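Long-range contact in ADP/ATP-dependent NAD(P)H-hydrate dehydratase (Bacillus subtilis, PDB 3RPZ), which catalyses the ADP- or ATP-dependent dehydration of damaged, hydrated NADH and NADPH, probably returning them to the normal cofactors: residues G59-P71 with L77-K89. Numbering follows the deposited sequence.
With NPW (beta-6-hydroxy-1,4,5,6-tetrahydronicotinamide adenine dinucleotide phosphate), chain D.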
loop_
_atom_site.group_PDB
_atom_site.type_symbol
_atom_site.label_atom_id
_atom_site.label_comp_id
_atom_site.label_asym_id
_atom_site.label_seq_id
_atom_site.Cartn_x
_atom_site.Cartn_y
_atom_site.Cartn_z
ATOM N N GLY A 59 -13.816 -3.881 -18.574
ATOM C CA GLY A 59 -13.358 -2.601 -19.054
ATOM C C GLY A 59 -13.291 -1.565 -17.975
ATOM O O GLY A 59 -12.252 -0.931 -17.782
ATOM N N LYS A 60 -14.400 -1.338 -17.279
ATOM C CA LYS A 60 -14.481 -0.405 -16.172
ATOM C C LYS A 60 -15.199 -1.067 -15.025
ATOM O O LYS A 60 -15.996 -1.970 -15.234
ATOM C CB LYS A 60 -15.196 0.900 -16.552
ATOM C CG LYS A 60 -14.339 1.801 -17.460
ATOM C CD LYS A 60 -14.784 3.261 -17.504
ATOM C CE LYS A 60 -16.016 3.402 -18.208
ATOM N NZ LYS A 60 -16.493 4.904 -17.969
ATOM N N LEU A 61 -14.954 -0.580 -13.812
ATOM C CA LEU A 61 -15.703 -1.042 -12.636
ATOM C C LEU A 61 -16.202 0.144 -11.850
ATOM O O LEU A 61 -15.424 1.071 -11.501
ATOM C CB LEU A 61 -14.810 -1.881 -11.726
ATOM C CG LEU A 61 -15.452 -2.380 -10.427
ATOM C CD1 LEU A 61 -16.567 -3.377 -10.727
ATOM C CD2 LEU A 61 -14.419 -2.983 -9.440
ATOM N N VAL A 62 -17.495 0.148 -11.571
ATOM C CA VAL A 62 -18.136 1.059 -10.637
ATOM C C VAL A 62 -18.421 0.290 -9.346
ATOM O O VAL A 62 -19.030 -0.784 -9.428
ATOM C CB VAL A 62 -19.427 1.627 -11.227
ATOM C CG1 VAL A 62 -20.164 2.511 -10.217
ATOM C CG2 VAL A 62 -19.098 2.422 -12.509
ATOM N N ILE A 63 -17.979 0.797 -8.209
ATOM C CA ILE A 63 -18.240 0.164 -6.907
ATOM C C ILE A 63 -19.290 1.006 -6.209
ATOM O O ILE A 63 -19.078 2.204 -5.975
ATOM C CB ILE A 63 -16.983 0.048 -6.094
ATOM C CG1 ILE A 63 -15.934 -0.821 -6.835
ATOM C CG2 ILE A 63 -17.327 -0.600 -4.732
ATOM C CD1 ILE A 63 -14.596 -0.975 -6.082
ATOM N N GLY A 64 -20.438 0.390 -5.928
ATOM C CA GLY A 64 -21.501 1.027 -5.149
ATOM C C GLY A 64 -21.368 0.565 -3.709
ATOM O O GLY A 64 -21.762 -0.531 -3.320
ATOM N N THR A 65 -20.782 1.414 -2.893
ATOM C CA THR A 65 -20.523 1.097 -1.482
ATOM C C THR A 65 -20.748 2.345 -0.669
ATOM O O THR A 65 -20.877 3.442 -1.194
ATOM C CB THR A 65 -19.161 0.512 -1.304
ATOM O OG1 THR A 65 -19.048 -0.076 0.049
ATOM C CG2 THR A 65 -18.034 1.552 -1.471
ATOM N N SER A 66 -20.723 2.113 0.658
ATOM C CA SER A 66 -20.940 3.139 1.622
ATOM C C SER A 66 -19.865 4.216 1.534
ATOM O O SER A 66 -18.693 3.877 1.213
ATOM C CB SER A 66 -20.947 2.464 3.019
ATOM O OG SER A 66 -21.953 1.439 3.095
ATOM N N GLU A 67 -20.151 5.471 1.848
ATOM C CA GLU A 67 -19.190 6.542 1.857
ATOM C C GLU A 67 -17.964 6.245 2.648
ATOM O O GLU A 67 -16.862 6.679 2.287
ATOM C CB GLU A 67 -19.717 7.910 2.401
ATOM C CG GLU A 67 -20.543 8.616 1.502
ATOM C CD GLU A 67 -20.705 10.018 1.995
ATOM O OE1 GLU A 67 -21.381 10.145 3.044
ATOM O OE2 GLU A 67 -20.097 10.944 1.407
ATOM N N ASN A 68 -18.099 5.567 3.771
ATOM C CA ASN A 68 -16.946 5.299 4.615
ATOM C C ASN A 68 -16.032 4.251 4.060
ATOM O O ASN A 68 -14.892 4.147 4.493
ATOM C CB ASN A 68 -17.361 4.929 6.040
ATOM C CG ASN A 68 -18.182 6.018 6.706
ATOM O OD1 ASN A 68 -19.150 5.722 7.401
ATOM N ND2 ASN A 68 -17.838 7.272 6.451
ATOM N N VAL A 69 -16.504 3.420 3.111
ATOM C CA VAL A 69 -15.746 2.328 2.522
ATOM C C VAL A 69 -14.911 2.809 1.348
ATOM O O VAL A 69 -13.797 2.384 1.162
ATOM C CB VAL A 69 -16.637 1.144 2.147
ATOM C CG1 VAL A 69 -15.865 0.036 1.505
ATOM C CG2 VAL A 69 -17.418 0.670 3.408
ATOM N N ILE A 70 -15.441 3.738 0.556
ATOM C CA ILE A 70 -14.768 4.266 -0.614
ATOM C C ILE A 70 -13.294 4.584 -0.360
ATOM O O ILE A 70 -12.442 4.108 -1.111
ATOM C CB ILE A 70 -15.549 5.470 -1.191
ATOM C CG1 ILE A 70 -16.909 5.054 -1.718
ATOM C CG2 ILE A 70 -14.729 6.157 -2.305
ATOM C CD1 ILE A 70 -17.783 6.226 -2.168
ATOM N N PRO A 71 -12.965 5.416 0.648
ATOM C CA PRO A 71 -11.569 5.805 0.817
ATOM C C PRO A 71 -10.603 4.665 1.108
ATOM O O PRO A 71 -9.397 4.811 0.934
ATOM C CB PRO A 71 -11.619 6.776 1.954
ATOM C CG PRO A 71 -12.859 6.461 2.704
ATOM C CD PRO A 71 -13.833 6.060 1.666
ATOM N N LEU A 77 -6.837 0.114 -5.215
ATOM C CA LEU A 77 -7.503 -0.117 -6.474
ATOM C C LEU A 77 -7.940 1.254 -7.021
ATOM O O LEU A 77 -9.139 1.573 -7.061
ATOM C CB LEU A 77 -8.688 -1.034 -6.312
ATOM C CG LEU A 77 -9.402 -1.472 -7.577
ATOM C CD1 LEU A 77 -8.533 -2.349 -8.466
ATOM C CD2 LEU A 77 -10.708 -2.204 -7.213
ATOM N N PRO A 78 -6.990 2.071 -7.443
ATOM C CA PRO A 78 -7.343 3.397 -7.911
ATOM C C PRO A 78 -8.104 3.377 -9.232
ATOM O O PRO A 78 -8.627 4.429 -9.629
ATOM C CB PRO A 78 -5.969 4.119 -8.017
ATOM C CG PRO A 78 -5.003 3.003 -8.209
ATOM C CD PRO A 78 -5.507 1.909 -7.348
ATOM N N GLU A 79 -8.176 2.243 -9.917
ATOM C CA GLU A 79 -8.780 2.156 -11.217
ATOM C C GLU A 79 -10.307 2.123 -11.198
ATOM O O GLU A 79 -10.931 2.378 -12.217
ATOM C CB GLU A 79 -8.245 0.939 -11.972
ATOM C CG GLU A 79 -6.711 0.983 -12.213
ATOM C CD GLU A 79 -5.839 0.624 -11.025
ATOM O OE1 GLU A 79 -6.322 0.096 -9.997
ATOM O OE2 GLU A 79 -4.607 0.797 -11.191
ATOM N N ALA A 80 -10.909 1.835 -10.063
ATOM C CA ALA A 80 -12.338 1.807 -9.911
ATOM C C ALA A 80 -12.892 3.185 -9.663
ATOM O O ALA A 80 -12.193 4.045 -9.097
ATOM C CB ALA A 80 -12.727 0.911 -8.730
ATOM N N THR A 81 -14.135 3.427 -10.090
ATOM C CA THR A 81 -14.896 4.605 -9.736
ATOM C C THR A 81 -16.093 4.193 -8.861
ATOM O O THR A 81 -16.261 2.994 -8.592
ATOM C CB THR A 81 -15.360 5.412 -10.926
ATOM O OG1 THR A 81 -16.327 4.627 -11.656
ATOM C CG2 THR A 81 -14.163 5.838 -11.814
ATOM N N TYR A 82 -16.874 5.159 -8.397
ATOM C CA TYR A 82 -17.833 4.902 -7.305
ATOM C C TYR A 82 -19.232 5.415 -7.608
ATOM O O TYR A 82 -19.400 6.445 -8.231
ATOM C CB TYR A 82 -17.301 5.498 -5.989
ATOM C CG TYR A 82 -16.016 4.885 -5.642
ATOM C CD1 TYR A 82 -15.939 3.637 -5.021
ATOM C CD2 TYR A 82 -14.842 5.479 -6.046
ATOM C CE1 TYR A 82 -14.717 2.990 -4.831
ATOM C CE2 TYR A 82 -13.616 4.824 -5.887
ATOM C CZ TYR A 82 -13.575 3.595 -5.268
ATOM O OH TYR A 82 -12.411 2.878 -5.120
ATOM N N TRP A 83 -20.183 4.665 -7.087
ATOM C CA TRP A 83 -21.563 5.074 -6.960
ATOM C C TRP A 83 -21.775 5.182 -5.450
ATOM O O TRP A 83 -21.821 4.188 -4.728
ATOM C CB TRP A 83 -22.498 4.064 -7.598
ATOM C CG TRP A 83 -23.969 4.458 -7.493
ATOM C CD1 TRP A 83 -24.462 5.710 -7.286
ATOM C CD2 TRP A 83 -25.073 3.588 -7.617
ATOM N NE1 TRP A 83 -25.850 5.672 -7.290
ATOM C CE2 TRP A 83 -26.239 4.376 -7.505
ATOM C CE3 TRP A 83 -25.200 2.227 -7.871
ATOM C CZ2 TRP A 83 -27.510 3.812 -7.572
ATOM C CZ3 TRP A 83 -26.488 1.673 -7.961
ATOM C CH2 TRP A 83 -27.605 2.480 -7.810
ATOM N N ARG A 84 -21.755 6.419 -4.957
ATOM C CA ARG A 84 -21.697 6.692 -3.553
ATOM C C ARG A 84 -22.990 6.165 -2.872
ATOM O O ARG A 84 -24.106 6.525 -3.287
ATOM C CB ARG A 84 -21.500 8.206 -3.346
ATOM C CG ARG A 84 -21.355 8.609 -1.935
ATOM C CD ARG A 84 -20.816 10.088 -1.887
ATOM N NE ARG A 84 -19.511 10.195 -2.520
ATOM C CZ ARG A 84 -18.337 10.036 -1.910
ATOM N NH1 ARG A 84 -18.246 10.003 -0.590
ATOM N NH2 ARG A 84 -17.216 9.967 -2.620
ATOM N N ASP A 85 -22.804 5.344 -1.831
ATOM C CA ASP A 85 -23.918 4.652 -1.143
ATOM C C ASP A 85 -24.758 3.875 -2.133
ATOM O O ASP A 85 -25.969 3.731 -1.966
ATOM C CB ASP A 85 -24.760 5.625 -0.313
ATOM C CG ASP A 85 -24.006 6.145 0.867
ATOM O OD1 ASP A 85 -23.298 5.349 1.527
ATOM O OD2 ASP A 85 -24.130 7.351 1.127
ATOM N N GLY A 86 -24.114 3.302 -3.175
ATOM C CA GLY A 86 -24.844 2.692 -4.220
ATOM C C GLY A 86 -25.724 1.489 -3.862
ATOM O O GLY A 86 -26.789 1.341 -4.445
ATOM N N TRP A 87 -25.256 0.634 -2.936
ATOM C CA TRP A 87 -26.060 -0.552 -2.588
ATOM C C TRP A 87 -27.299 -0.145 -1.817
ATOM O O TRP A 87 -28.316 -0.810 -1.957
ATOM C CB TRP A 87 -25.275 -1.632 -1.897
ATOM C CG TRP A 87 -24.642 -1.405 -0.578
ATOM C CD1 TRP A 87 -23.364 -1.103 -0.357
ATOM C CD2 TRP A 87 -25.235 -1.565 0.710
ATOM N NE1 TRP A 87 -23.133 -0.976 0.988
ATOM C CE2 TRP A 87 -24.271 -1.270 1.664
ATOM C CE3 TRP A 87 -26.503 -1.928 1.135
ATOM C CZ2 TRP A 87 -24.525 -1.354 3.058
ATOM C CZ3 TRP A 87 -26.754 -2.013 2.530
ATOM C CH2 TRP A 87 -25.765 -1.721 3.440
ATOM N N LYS A 88 -27.219 0.939 -1.050
ATOM C CA LYS A 88 -28.408 1.473 -0.387
ATOM C C LYS A 88 -29.299 2.122 -1.426
ATOM O O LYS A 88 -30.545 1.957 -1.399
ATOM C CB LYS A 88 -28.008 2.429 0.751
ATOM C CG LYS A 88 -27.244 1.724 1.880
ATOM C CD LYS A 88 -26.901 2.668 3.049
ATOM C CE LYS A 88 -25.800 2.125 3.977
ATOM N NZ LYS A 88 -25.703 2.879 5.277
ATOM N N LYS A 89 -28.763 2.951 -2.325
ATOM C CA LYS A 89 -29.550 3.571 -3.358
ATOM C C LYS A 89 -30.273 2.641 -4.297
ATOM O O LYS A 89 -31.360 2.922 -4.799
ATOM C CB LYS A 89 -28.708 4.585 -4.180
ATOM C CG LYS A 89 -28.227 5.774 -3.357
ATOM C CD LYS A 89 -27.367 6.658 -4.233
ATOM C CE LYS A 89 -26.942 7.934 -3.560
ATOM N NZ LYS A 89 -25.757 8.578 -4.318
HETATM P P NPW D . -18.581 2.646 -26.658
HETATM O O1 NPW D . -19.771 3.077 -25.830
HETATM O O2 NPW D . -17.646 1.651 -26.051
HETATM O O3 NPW D . -18.930 2.260 -28.106
HETATM P PA NPW D . -16.548 8.457 -21.486
HETATM P PB NPW D . -14.384 7.616 -19.733
HETATM C C1A NPW D . -16.237 5.769 -26.513
HETATM C C1B NPW D . -12.632 9.238 -15.673
HETATM N N1C NPW D . -12.028 7.983 -15.294
HETATM N N1D NPW D . -13.246 3.492 -29.971
HETATM C C2A NPW D . -17.151 4.730 -25.865
HETATM O O2A NPW D . -17.728 3.993 -26.924
HETATM C C2B NPW D . -11.949 9.953 -16.844
HETATM O O2B NPW D . -10.742 10.569 -16.472
HETATM C C2C NPW D . -11.685 7.672 -14.072
HETATM C C2D NPW D . -14.559 3.763 -30.003
HETATM C C3A NPW D . -18.145 5.594 -25.110
HETATM O O3A NPW D . -19.182 6.127 -25.961
HETATM C C3B NPW D . -13.076 10.948 -17.186
HETATM O O3B NPW D . -12.960 12.056 -16.283
HETATM C C3C NPW D . -11.260 6.583 -13.498
HETATM N N3D NPW D . -15.310 4.364 -29.065
HETATM C C4B NPW D . -14.340 10.133 -16.877
HETATM O O4B NPW D . -13.955 8.965 -16.096
HETATM C C4C NPW D . -11.172 5.360 -14.403
HETATM C C4D NPW D . -14.562 4.730 -28.017
HETATM O O4D NPW D . -16.175 6.824 -25.548
HETATM C C4E NPW D . -17.254 6.732 -24.649
HETATM C C5A NPW D . -13.174 4.465 -27.860
HETATM C C5B NPW D . -15.064 9.642 -18.134
HETATM O O5B NPW D . -14.137 9.055 -19.049
HETATM C C5C NPW D . -12.091 5.549 -15.596
HETATM C C5E NPW D . -16.662 6.487 -23.260
HETATM O O5E NPW D . -16.081 7.704 -22.803
HETATM C C6C NPW D . -11.827 6.904 -16.310
HETATM O O6C NPW D . -10.518 7.003 -16.863
HETATM C C6D NPW D . -12.462 3.802 -28.914
HETATM N N6D NPW D . -11.174 3.503 -28.925
HETATM N N7A NPW D . -12.669 4.894 -26.648
HETATM C C7C NPW D . -10.813 6.512 -12.137
HETATM N N7C NPW D . -10.359 5.356 -11.676
HETATM O O7C NPW D . -10.901 7.520 -11.389
HETATM C C8A NPW D . -13.783 5.433 -26.019
HETATM N N9A NPW D . -14.900 5.319 -26.892
HETATM O OA1 NPW D . -18.000 8.358 -21.266
HETATM O OA2 NPW D . -15.913 9.734 -21.722
HETATM O OA3 NPW D . -15.886 7.633 -20.274
HETATM O OB1 NPW D . -13.376 7.526 -20.790
HETATM O OB2 NPW D . -14.423 6.542 -18.692
HETATM O O HOH W 1 -13.013 1.709 -14.045
HETATM O O HOH W 2 -15.374 3.228 -13.885
HETATM O O HOH W 3 -16.036 8.972 0.995
#
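I70 lays its CG2 over the centre of the Y82 ring, a CH-pi contact 3.7 Å from the centroid and 7° off the ring normal. With CG2 anti to the backbone N, I70 CG1 (chi1 -65°) is left to lie near Y82 CD1 and to carry I70 CD1 across to R84, where it sits over one face of the guanidinium. At that group's edge, E67 OE2 takes a hydrogen bond from R84 NH1 (2.9 Å) on its anti lone pair, a salt bridge in which carboxylate and guanidinium stand almost perpendicular, 88° apart. A water joins the same NH1 to E67 O, while R84 NE makes a second salt bridge, to D41 OD1 of the second subunit. Were R84 an alanine, both E67 and that D41 would probably lose this cationic partner, and I70 CD1 the flat group it covers.

Away from this polar end the backbones pair as parallel strands: T81 N bonds to L61 O, I63 N to T81 O (2.8 Å) and W83 N to I63 O. Beyond W83 the pairing weakens, and the chain turns at 83-86 into helix 86-89, bringing G86 CA within 3.8 Å of G64 CA, so that the two backbones touch. At the other end K60 NZ bonds to a phosphate oxygen of the hydrated NADPH (2.7 Å to OB2), and P78 O takes a hydrogen bond from its carboxamide N7C, so the start of strand 60-65 and the turn leading into strand 81-84 border the substrate. The two strands form a beta-alpha-beta unit with helix 70-73: 81-84 is the outermost strand on this side of the chain's sheet, 60-65 lies between it and 32-36, and helix 44-54 packs against L61 and L77.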